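Local coordinates for protein predicted metal-dependent hydrolase of the TIM-barrel fold (Lactobacillus casei, PDB 2QPX) that is of unknown function but binds two zinc ions and is probably a metal-dependent hydrolase of the amidohydrolase type, at residues 108-113 with 117-122; 210-215 with 250-255; 257-262 with 365-370. All coordinates share one frame; numbering follows the deposited sequence. Where two conformers were deposited one is given.

How the contacts relate
Contact 1 comes first along the chain, at helix 113-120, which joins the parallel strands 95-101 and 124-127. Contact 2 follows, pairing helices 204-221 and 247-253, and contact 3 closes last, bringing strand 260-264 against the end of helix 349-367. Contacts 1 and 2 lie on opposite sides of the chain's centre, their own centres about 33 Å apart. Contacts 1 and 3 do not touch, with about 24 Å between centres. Contacts 2 and 3, about 15 Å between centres, touch: helix 247-253 is followed, after a short loop, by strand 260-264, and Leu250 CD2 packs on Val260 CG1. Together they sample the helices and strands of a TIM barrel, whose strand 260-264 ends at the zinc ligand His264.

Contact 1 of 3, residues 108-113 with 117-122; sequences DPILDL and AELVGI
Ile110, in the loop before helix 113-120, meets Leu119 near the helix's far end, methyl to methyl; the helix is the link of a beta-alpha-beta crossover between the parallel strands 95-101 and 124-127 of the TIM barrel. The two side chains cross obliquely, and they touch at their ends, Ile110 CD1 lying 3.8 Å from Leu119 CD2. Ile110 puts CG1 beside its backbone N and anti to the carbonyl carbon (chi1 -59°), with CD1 extended beyond it, which carries that methyl from the loop to the helix. Leu119 answers with CG anti to the backbone N (chi1 -176°), which turns CD2 toward Ile110; it also packs on Tyr82, Ala83 and Asn86 of helix 79-92. Branched aliphatic residues suit both places, since each offers methyls and asks for no polar partner.

The second link is backbone. Ala117 N donates to Leu113 O over 2.9 Å with an N-H...O angle of 159°, the first-turn bond of the helix. Leu113 itself turns away from 117-122, onto Val124 and Ala126 of the next strand. Ala117 suits its place because its lone methyl, CB, can lie 3.5 Å from Leu113 O and still meet Val124.

Both helix ends are marked by their residue types. Asp112 is the N-cap, its carboxylate OD1 accepting from Gln115 N, a backbone N-H that has no earlier helical carbonyl to bind. Gly121 leaves the helix with positive phi, a conformation easy for glycine, while its N still reaches Ala117 O at 2.8 Å.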
loop_
_atom_site.group_PDB
_atom_site.type_symbol
_atom_site.label_atom_id
_atom_site.label_comp_id
_atom_site.label_asym_id
_atom_site.label_seq_id
_atom_site.Cartn_x
_atom_site.Cartn_y
_atom_site.Cartn_z
ATOM N N ASP A 108 16.820 16.942 28.238
ATOM C CA ASP A 108 16.573 18.297 28.738
ATOM C C ASP A 108 15.080 18.648 28.763
ATOM O O ASP A 108 14.682 19.711 28.282
ATOM C CB ASP A 108 17.370 19.301 27.904
ATOM C CG ASP A 108 18.778 18.869 27.708
ATOM O OD1 ASP A 108 19.556 18.940 28.692
ATOM O OD2 ASP A 108 19.128 18.414 26.599
ATOM N N PRO A 109 14.250 17.745 29.330
ATOM C CA PRO A 109 12.809 17.923 29.231
ATOM C C PRO A 109 12.255 19.003 30.152
ATOM O O PRO A 109 12.857 19.313 31.209
ATOM C CB PRO A 109 12.256 16.599 29.753
ATOM C CG PRO A 109 13.255 16.178 30.742
ATOM C CD PRO A 109 14.584 16.547 30.136
ATOM N N ILE A 110 11.102 19.525 29.761
ATOM C CA ILE A 110 10.174 20.174 30.669
ATOM C C ILE A 110 9.113 19.128 31.066
ATOM O O ILE A 110 8.269 18.770 30.253
ATOM C CB ILE A 110 9.530 21.448 30.063
ATOM C CG1 ILE A 110 10.620 22.472 29.681
ATOM C CG2 ILE A 110 8.496 22.049 30.997
ATOM C CD1 ILE A 110 10.106 23.578 28.808
ATOM N N LEU A 111 9.255 18.559 32.265
ATOM C CA LEU A 111 8.387 17.453 32.725
ATOM C C LEU A 111 7.116 17.935 33.422
ATOM O O LEU A 111 6.092 17.238 33.466
ATOM C CB LEU A 111 9.159 16.526 33.670
ATOM C CG LEU A 111 10.350 15.821 33.052
ATOM C CD1 LEU A 111 11.135 15.072 34.120
ATOM C CD2 LEU A 111 9.854 14.884 31.913
ATOM N N ASP A 112 7.141 19.131 33.981
ATOM C CA ASP A 112 6.021 19.587 34.748
ATOM C C ASP A 112 4.906 20.056 33.824
ATOM O O ASP A 112 5.116 20.894 32.940
ATOM C CB ASP A 112 6.500 20.678 35.710
ATOM C CG ASP A 112 5.422 21.154 36.652
ATOM O OD1 ASP A 112 4.483 21.848 36.241
ATOM O OD2 ASP A 112 5.496 20.806 37.847
ATOM N N LEU A 113 3.712 19.497 33.990
ATOM C CA LEU A 113 2.606 19.824 33.104
ATOM C C LEU A 113 2.060 21.216 33.315
ATOM O O LEU A 113 1.595 21.838 32.364
ATOM C CB LEU A 113 1.490 18.799 33.251
ATOM C CG LEU A 113 1.908 17.366 32.946
ATOM C CD1 LEU A 113 0.676 16.514 33.135
ATOM C CD2 LEU A 113 2.493 17.280 31.537
ATOM N N ALA A 117 1.877 24.000 30.511
ATOM C CA ALA A 117 0.661 24.770 30.240
ATOM C C ALA A 117 0.956 26.295 30.243
ATOM O O ALA A 117 0.447 27.043 29.385
ATOM C CB ALA A 117 -0.461 24.412 31.224
ATOM N N GLU A 118 1.802 26.750 31.162
ATOM C CA GLU A 118 2.191 28.183 31.211
ATOM C C GLU A 118 2.979 28.573 29.954
ATOM O O GLU A 118 2.788 29.672 29.374
ATOM C CB GLU A 118 3.020 28.538 32.469
ATOM C CG GLU A 118 3.681 29.945 32.336
ATOM C CD GLU A 118 4.332 30.527 33.594
ATOM O OE1 GLU A 118 4.062 29.968 34.701
ATOM O OE2 GLU A 118 5.070 31.546 33.443
ATOM N N LEU A 119 3.875 27.699 29.543
ATOM C CA LEU A 119 4.726 27.920 28.394
ATOM C C LEU A 119 3.926 28.070 27.097
ATOM O O LEU A 119 4.207 28.960 26.279
ATOM C CB LEU A 119 5.716 26.750 28.293
ATOM C CG LEU A 119 6.717 26.887 27.194
ATOM C CD1 LEU A 119 7.783 28.043 27.535
ATOM C CD2 LEU A 119 7.371 25.527 26.953
ATOM N N VAL A 120 2.937 27.197 26.890
ATOM C CA VAL A 120 2.224 27.113 25.621
ATOM C C VAL A 120 0.913 27.906 25.631
ATOM O O VAL A 120 0.364 28.192 24.578
ATOM C CB VAL A 120 2.036 25.625 25.186
ATOM C CG1 VAL A 120 3.404 24.923 25.054
ATOM C CG2 VAL A 120 1.101 24.849 26.115
ATOM N N GLY A 121 0.399 28.197 26.828
ATOM C CA GLY A 121 -0.791 29.022 27.001
ATOM C C GLY A 121 -2.145 28.330 26.956
ATOM O O GLY A 121 -3.192 29.004 26.831
ATOM N N ILE A 122 -2.132 26.997 27.071
ATOM C CA ILE A 122 -3.334 26.188 26.974
ATOM C C ILE A 122 -3.204 25.030 27.952
ATOM O O ILE A 122 -2.106 24.690 28.366
ATOM C CB ILE A 122 -3.575 25.683 25.515
ATOM C CG1 ILE A 122 -2.357 24.938 24.961
ATOM C CG2 ILE A 122 -3.981 26.870 24.570
ATOM C CD1 ILE A 122 -2.570 24.262 23.603
#

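Contact 2 of 3, residues 210-215 with 250-255; sequences MLYHVA and LKAFTK
Phe253 reaches out from helix 247-253 and lays its ring against Ala215 and Tyr212 of helix 204-221. Its CG stands beside the backbone N, anti to the carbonyl carbon (chi1 -63°), and the ring is turned so that one face looks at Ala215. Ala215 CB sits 3.5 Å from the ring centroid and only 6° off the ring normal, a well-centred CH-pi contact. The opposite face of the ring meets Ala252 CB, offset toward the rim, and so the phenyl group is held between two alanine methyls, one from each helix, small enough to let the ring lie close.

Tyr212 approaches differently. Its CG too lies beside the backbone N and anti to the carbonyl carbon, which brings the CD2 side of the ring to Phe253. The side chains cross at about a right angle, and the ring planes are inclined at 61° in an oblique aromatic pair. The closest carbons are Tyr212 CD2 and Phe253 CE2, 3.5 Å apart, while Phe253 CZ comes to 3.4 Å from Tyr212 O. This is the packing of neighbouring helices in the outer layer of a TIM barrel, flanking the strands to which they connect. Tyr249 completes the aromatic cluster, meeting both Tyr212 and Phe253 edge-to-face and giving its hydroxyl a bond with Leu211 O. An alanine in place of Phe253 would probably open a gap between the helices, leaving the methyl of Ala215 without its aromatic face and the ring of Tyr212 with less to pack on.

Next to Phe253, Thr254 turns its hydroxyl back on the backbone: OG1 donates to Leu250 O over 2.7 Å, from the opposite face of that carbonyl's plane to Thr254 N.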
loop_
_atom_site.group_PDB
_atom_site.type_symbol
_atom_site.label_atom_id
_atom_site.label_comp_id
_atom_site.label_asym_id
_atom_site.label_seq_id
_atom_site.Cartn_x
_atom_site.Cartn_y
_atom_site.Cartn_z
HETATM N N MSE A 210 -0.761 -8.446 29.588
HETATM C CA MSE A 210 -1.048 -7.155 30.167
HETATM C C MSE A 210 -2.165 -6.469 29.397
HETATM O O MSE A 210 -3.132 -5.951 29.992
HETATM C CB MSE A 210 0.207 -6.294 30.078
HETATM C CG MSE A 210 0.063 -4.925 30.654
HETATM SE SE MSE A 210 1.494 -3.685 30.142
HETATM C CE MSE A 210 0.928 -3.176 28.332
ATOM N N LEU A 211 -2.044 -6.450 28.061
ATOM C CA LEU A 211 -3.043 -5.714 27.269
ATOM C C LEU A 211 -4.446 -6.326 27.368
ATOM O O LEU A 211 -5.456 -5.602 27.447
ATOM C CB LEU A 211 -2.582 -5.620 25.820
ATOM C CG LEU A 211 -1.389 -4.677 25.600
ATOM C CD1 LEU A 211 -0.790 -4.914 24.201
ATOM C CD2 LEU A 211 -1.823 -3.217 25.870
ATOM N N TYR A 212 -4.531 -7.655 27.360
ATOM C CA TYR A 212 -5.834 -8.305 27.506
ATOM C C TYR A 212 -6.400 -8.084 28.895
ATOM O O TYR A 212 -7.589 -7.856 29.061
ATOM C CB TYR A 212 -5.749 -9.813 27.196
ATOM C CG TYR A 212 -5.861 -10.120 25.699
ATOM C CD1 TYR A 212 -4.774 -10.012 24.855
ATOM C CD2 TYR A 212 -7.091 -10.489 25.109
ATOM C CE1 TYR A 212 -4.884 -10.284 23.503
ATOM C CE2 TYR A 212 -7.202 -10.737 23.733
ATOM C CZ TYR A 212 -6.106 -10.632 22.943
ATOM O OH TYR A 212 -6.192 -10.868 21.586
ATOM N N HIS A 213 -5.548 -8.132 29.914
ATOM C CA HIS A 213 -6.009 -7.998 31.292
ATOM C C HIS A 213 -6.281 -6.573 31.762
ATOM O O HIS A 213 -7.138 -6.381 32.616
ATOM C CB HIS A 213 -5.101 -8.773 32.236
ATOM C CG HIS A 213 -5.276 -10.241 32.121
ATOM N ND1 HIS A 213 -6.014 -10.956 33.043
ATOM C CD2 HIS A 213 -4.933 -11.122 31.146
ATOM C CE1 HIS A 213 -6.053 -12.228 32.682
ATOM N NE2 HIS A 213 -5.443 -12.360 31.524
ATOM N N VAL A 214 -5.637 -5.560 31.192
ATOM C CA VAL A 214 -5.948 -4.206 31.594
ATOM C C VAL A 214 -7.188 -3.660 30.878
ATOM O O VAL A 214 -7.749 -2.667 31.326
ATOM C CB VAL A 214 -4.765 -3.203 31.450
ATOM C CG1 VAL A 214 -3.582 -3.637 32.327
ATOM C CG2 VAL A 214 -4.398 -2.969 29.984
ATOM N N ALA A 215 -7.592 -4.254 29.760
ATOM C CA ALA A 215 -8.734 -3.741 29.005
ATOM C C ALA A 215 -9.973 -3.503 29.887
ATOM O O ALA A 215 -10.576 -2.430 29.821
ATOM C CB ALA A 215 -9.017 -4.591 27.735
ATOM N N LEU A 250 -9.403 -6.398 18.940
ATOM C CA LEU A 250 -10.501 -5.459 18.673
ATOM C C LEU A 250 -11.859 -6.186 18.809
ATOM O O LEU A 250 -12.810 -5.643 19.366
ATOM C CB LEU A 250 -10.364 -4.850 17.284
ATOM C CG LEU A 250 -9.144 -3.984 17.038
ATOM C CD1 LEU A 250 -9.021 -3.456 15.601
ATOM C CD2 LEU A 250 -9.083 -2.875 18.103
ATOM N N LYS A 251 -11.939 -7.416 18.306
ATOM C CA LYS A 251 -13.153 -8.226 18.416
ATOM C C LYS A 251 -13.444 -8.505 19.891
ATOM O O LYS A 251 -14.591 -8.467 20.324
ATOM C CB LYS A 251 -12.996 -9.550 17.652
ATOM C CG LYS A 251 -13.082 -9.424 16.135
ATOM C CD LYS A 251 -13.072 -10.798 15.383
ATOM N N ALA A 252 -12.389 -8.727 20.677
ATOM C CA ALA A 252 -12.575 -9.049 22.083
ATOM C C ALA A 252 -13.117 -7.899 22.920
ATOM O O ALA A 252 -13.886 -8.115 23.861
ATOM C CB ALA A 252 -11.274 -9.585 22.710
ATOM N N PHE A 253 -12.706 -6.671 22.620
ATOM C CA PHE A 253 -12.965 -5.570 23.523
ATOM C C PHE A 253 -13.785 -4.380 23.004
ATOM O O PHE A 253 -14.410 -3.701 23.806
ATOM C CB PHE A 253 -11.656 -5.061 24.123
ATOM C CG PHE A 253 -10.968 -6.082 24.955
ATOM C CD1 PHE A 253 -11.578 -6.541 26.111
ATOM C CD2 PHE A 253 -9.781 -6.646 24.566
ATOM C CE1 PHE A 253 -10.995 -7.530 26.880
ATOM C CE2 PHE A 253 -9.185 -7.635 25.337
ATOM C CZ PHE A 253 -9.796 -8.071 26.497
ATOM N N THR A 254 -13.733 -4.075 21.714
ATOM C CA THR A 254 -14.473 -2.904 21.246
ATOM C C THR A 254 -15.978 -3.013 21.523
ATOM O O THR A 254 -16.628 -2.017 21.828
ATOM C CB THR A 254 -14.219 -2.528 19.794
ATOM O OG1 THR A 254 -14.561 -3.608 18.925
ATOM C CG2 THR A 254 -12.745 -2.082 19.582
ATOM N N LYS A 255 -16.519 -4.213 21.395
ATOM C CA LYS A 255 -17.959 -4.429 21.625
ATOM C C LYS A 255 -18.300 -4.331 23.112
ATOM O O LYS A 255 -19.464 -4.152 23.502
ATOM C CB LYS A 255 -18.336 -5.826 21.139
ATOM C CG LYS A 255 -17.523 -6.937 21.850
ATOM C CD LYS A 255 -18.405 -8.012 22.503
ATOM C CE LYS A 255 -17.579 -9.023 23.223
ATOM N NZ LYS A 255 -16.839 -9.913 22.272
#

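Contact 3 of 3, residues 257-262 with 365-370; sequences GLKVVL and AKLYHQ
Leu367 puts its two methyls against two residues of the segment 257-262. CD1 rests on the aliphatic stem of Lys259, 4.0 Å from its CB, and CD2 lies 4.2 Å from Val261 CG2. Having CG anti to the backbone N (chi1 -163°) swings this isopropyl fork toward the strand. Tyr368 reaches in to face Val261, its OH 3.9 Å from the same CG2. This is the buried side: beta-branched Val261 offers a compact apolar surface suited to a strand, while the buried phenol oxygen finds polar partners in His17 and Gln226. The side chain of Tyr368 is about 6 Å from that of the zinc ligand His18, which brings this packing close to the metal site.

The other side is wetter and looser. The lysine and leucine chains lie alongside, pointing opposite ways, and the lysine, bent at chi2, carries its ammonium beyond the leucine. There, in one of two modelled conformers, Lys259 NZ donates to a water at 2.9 Å, which in turn donates to Lys366 O at 3.1 Å, a link through solvent. NZ also forms a salt bridge with Asp222, whose backbone O accepts from His369 NE2. Lysine suits this border, apolar along its stem and charged at its end.

Helix 349-367 finishes in a Schellman motif, with His369 at positive phi (63°) and Gln370 N bonded to Ala365 O. That helix end meets strand 260-264, itself between parallel strands 225-229 and 282-285 of the TIM barrel; Leu367 also touches Tyr283, Val261 touches His17 of strand 14-19, and Leu258 faces helix 204-221.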
loop_
_atom_site.group_PDB
_atom_site.type_symbol
_atom_site.label_atom_id
_atom_site.label_comp_id
_atom_site.label_asym_id
_atom_site.label_seq_id
_atom_site.Cartn_x
_atom_site.Cartn_y
_atom_site.Cartn_z
ATOM N N GLY A 257 -16.931 -1.999 24.920
ATOM C CA GLY A 257 -16.873 -0.606 25.237
ATOM C C GLY A 257 -15.486 -0.002 25.267
ATOM O O GLY A 257 -15.362 1.169 25.574
ATOM N N LEU A 258 -14.437 -0.772 24.971
ATOM C CA LEU A 258 -13.082 -0.216 24.959
ATOM C C LEU A 258 -12.923 0.719 23.777
ATOM O O LEU A 258 -13.184 0.338 22.645
ATOM C CB LEU A 258 -12.018 -1.322 24.883
ATOM C CG LEU A 258 -10.550 -0.878 24.979
ATOM C CD1 LEU A 258 -10.250 -0.409 26.389
ATOM C CD2 LEU A 258 -9.613 -2.044 24.536
ATOM N N LYS A 259 -12.506 1.943 24.083
ATOM C CA LYS A 259 -12.251 2.946 23.055
ATOM C C LYS A 259 -10.775 2.908 22.678
ATOM O O LYS A 259 -9.915 3.230 23.475
ATOM C CB LYS A 259 -12.727 4.315 23.556
ATOM C CG LYS A 259 -14.257 4.371 23.686
ATOM C CD LYS A 259 -14.716 5.181 24.876
ATOM C CE LYS A 259 -16.233 5.274 24.849
ATOM N NZ LYS A 259 -16.761 6.225 25.813
ATOM N N VAL A 260 -10.509 2.424 21.467
ATOM C CA VAL A 260 -9.141 2.186 21.001
ATOM C C VAL A 260 -8.800 3.254 19.966
ATOM O O VAL A 260 -9.605 3.548 19.064
ATOM C CB VAL A 260 -9.013 0.794 20.361
ATOM C CG1 VAL A 260 -7.626 0.563 19.715
ATOM C CG2 VAL A 260 -9.344 -0.301 21.391
ATOM N N VAL A 261 -7.617 3.845 20.126
ATOM C CA VAL A 261 -7.134 4.886 19.202
ATOM C C VAL A 261 -5.825 4.472 18.577
ATOM O O VAL A 261 -4.845 4.223 19.271
ATOM C CB VAL A 261 -6.997 6.246 19.845
ATOM C CG1 VAL A 261 -6.813 7.318 18.760
ATOM C CG2 VAL A 261 -8.215 6.567 20.716
ATOM N N LEU A 262 -5.835 4.359 17.260
ATOM C CA LEU A 262 -4.670 3.945 16.475
ATOM C C LEU A 262 -3.880 5.179 16.048
ATOM O O LEU A 262 -4.366 5.967 15.219
ATOM C CB LEU A 262 -5.087 3.127 15.251
ATOM C CG LEU A 262 -5.966 1.903 15.495
ATOM C CD1 LEU A 262 -6.257 1.174 14.152
ATOM C CD2 LEU A 262 -5.379 0.964 16.618
ATOM N N ALA A 365 -12.660 15.736 22.073
ATOM C CA ALA A 365 -13.249 16.310 23.297
ATOM C C ALA A 365 -14.219 15.367 23.940
ATOM O O ALA A 365 -14.225 15.208 25.150
ATOM C CB ALA A 365 -13.904 17.702 23.017
ATOM N N LYS A 366 -15.016 14.699 23.112
ATOM C CA LYS A 366 -15.973 13.727 23.626
ATOM C C LYS A 366 -15.259 12.482 24.154
ATOM O O LYS A 366 -15.533 12.017 25.252
ATOM C CB LYS A 366 -16.981 13.348 22.550
ATOM C CG LYS A 366 -17.946 12.284 23.037
ATOM C CD LYS A 366 -19.238 12.278 22.295
ATOM C CE LYS A 366 -20.192 11.235 22.907
ATOM N NZ LYS A 366 -21.481 11.221 22.175
ATOM N N LEU A 367 -14.334 11.949 23.359
ATOM C CA LEU A 367 -13.662 10.712 23.676
ATOM C C LEU A 367 -12.869 10.789 24.988
ATOM O O LEU A 367 -12.882 9.866 25.807
ATOM C CB LEU A 367 -12.770 10.414 22.451
ATOM C CG LEU A 367 -12.183 9.094 22.170
ATOM C CD1 LEU A 367 -13.252 8.040 22.293
ATOM C CD2 LEU A 367 -11.517 9.224 20.759
ATOM N N TYR A 368 -12.204 11.920 25.223
ATOM C CA TYR A 368 -11.355 12.104 26.356
ATOM C C TYR A 368 -12.014 12.917 27.466
ATOM O O TYR A 368 -11.384 13.230 28.476
ATOM C CB TYR A 368 -10.010 12.724 25.987
ATOM C CG TYR A 368 -9.131 11.865 25.081
ATOM C CD1 TYR A 368 -9.196 11.946 23.705
ATOM C CD2 TYR A 368 -8.210 10.993 25.627
ATOM C CE1 TYR A 368 -8.373 11.190 22.881
ATOM C CE2 TYR A 368 -7.385 10.223 24.813
ATOM C CZ TYR A 368 -7.481 10.313 23.449
ATOM O OH TYR A 368 -6.649 9.589 22.626
ATOM N N HIS A 369 -13.287 13.253 27.275
ATOM C CA HIS A 369 -14.046 13.964 28.304
ATOM C C HIS A 369 -13.468 15.358 28.604
ATOM O O HIS A 369 -13.348 15.765 29.775
ATOM C CB HIS A 369 -14.181 13.148 29.586
ATOM C CG HIS A 369 -14.682 11.756 29.373
ATOM N ND1 HIS A 369 -15.967 11.478 28.958
ATOM C CD2 HIS A 369 -14.053 10.558 29.477
ATOM C CE1 HIS A 369 -16.116 10.167 28.833
ATOM N NE2 HIS A 369 -14.970 9.584 29.161
ATOM N N GLN A 370 -13.077 16.063 27.532
ATOM C CA GLN A 370 -12.442 17.372 27.648
ATOM C C GLN A 370 -13.323 18.480 27.072
ATOM O O GLN A 370 -12.827 19.509 26.643
ATOM C CB GLN A 370 -11.068 17.383 26.965
ATOM C CG GLN A 370 -10.141 16.277 27.498
ATOM C CD GLN A 370 -9.803 16.498 28.955
ATOM O OE1 GLN A 370 -9.272 17.563 29.329
ATOM N NE2 GLN A 370 -10.099 15.498 29.803
HETATM O O HOH W 1 -16.256 9.016 25.497
#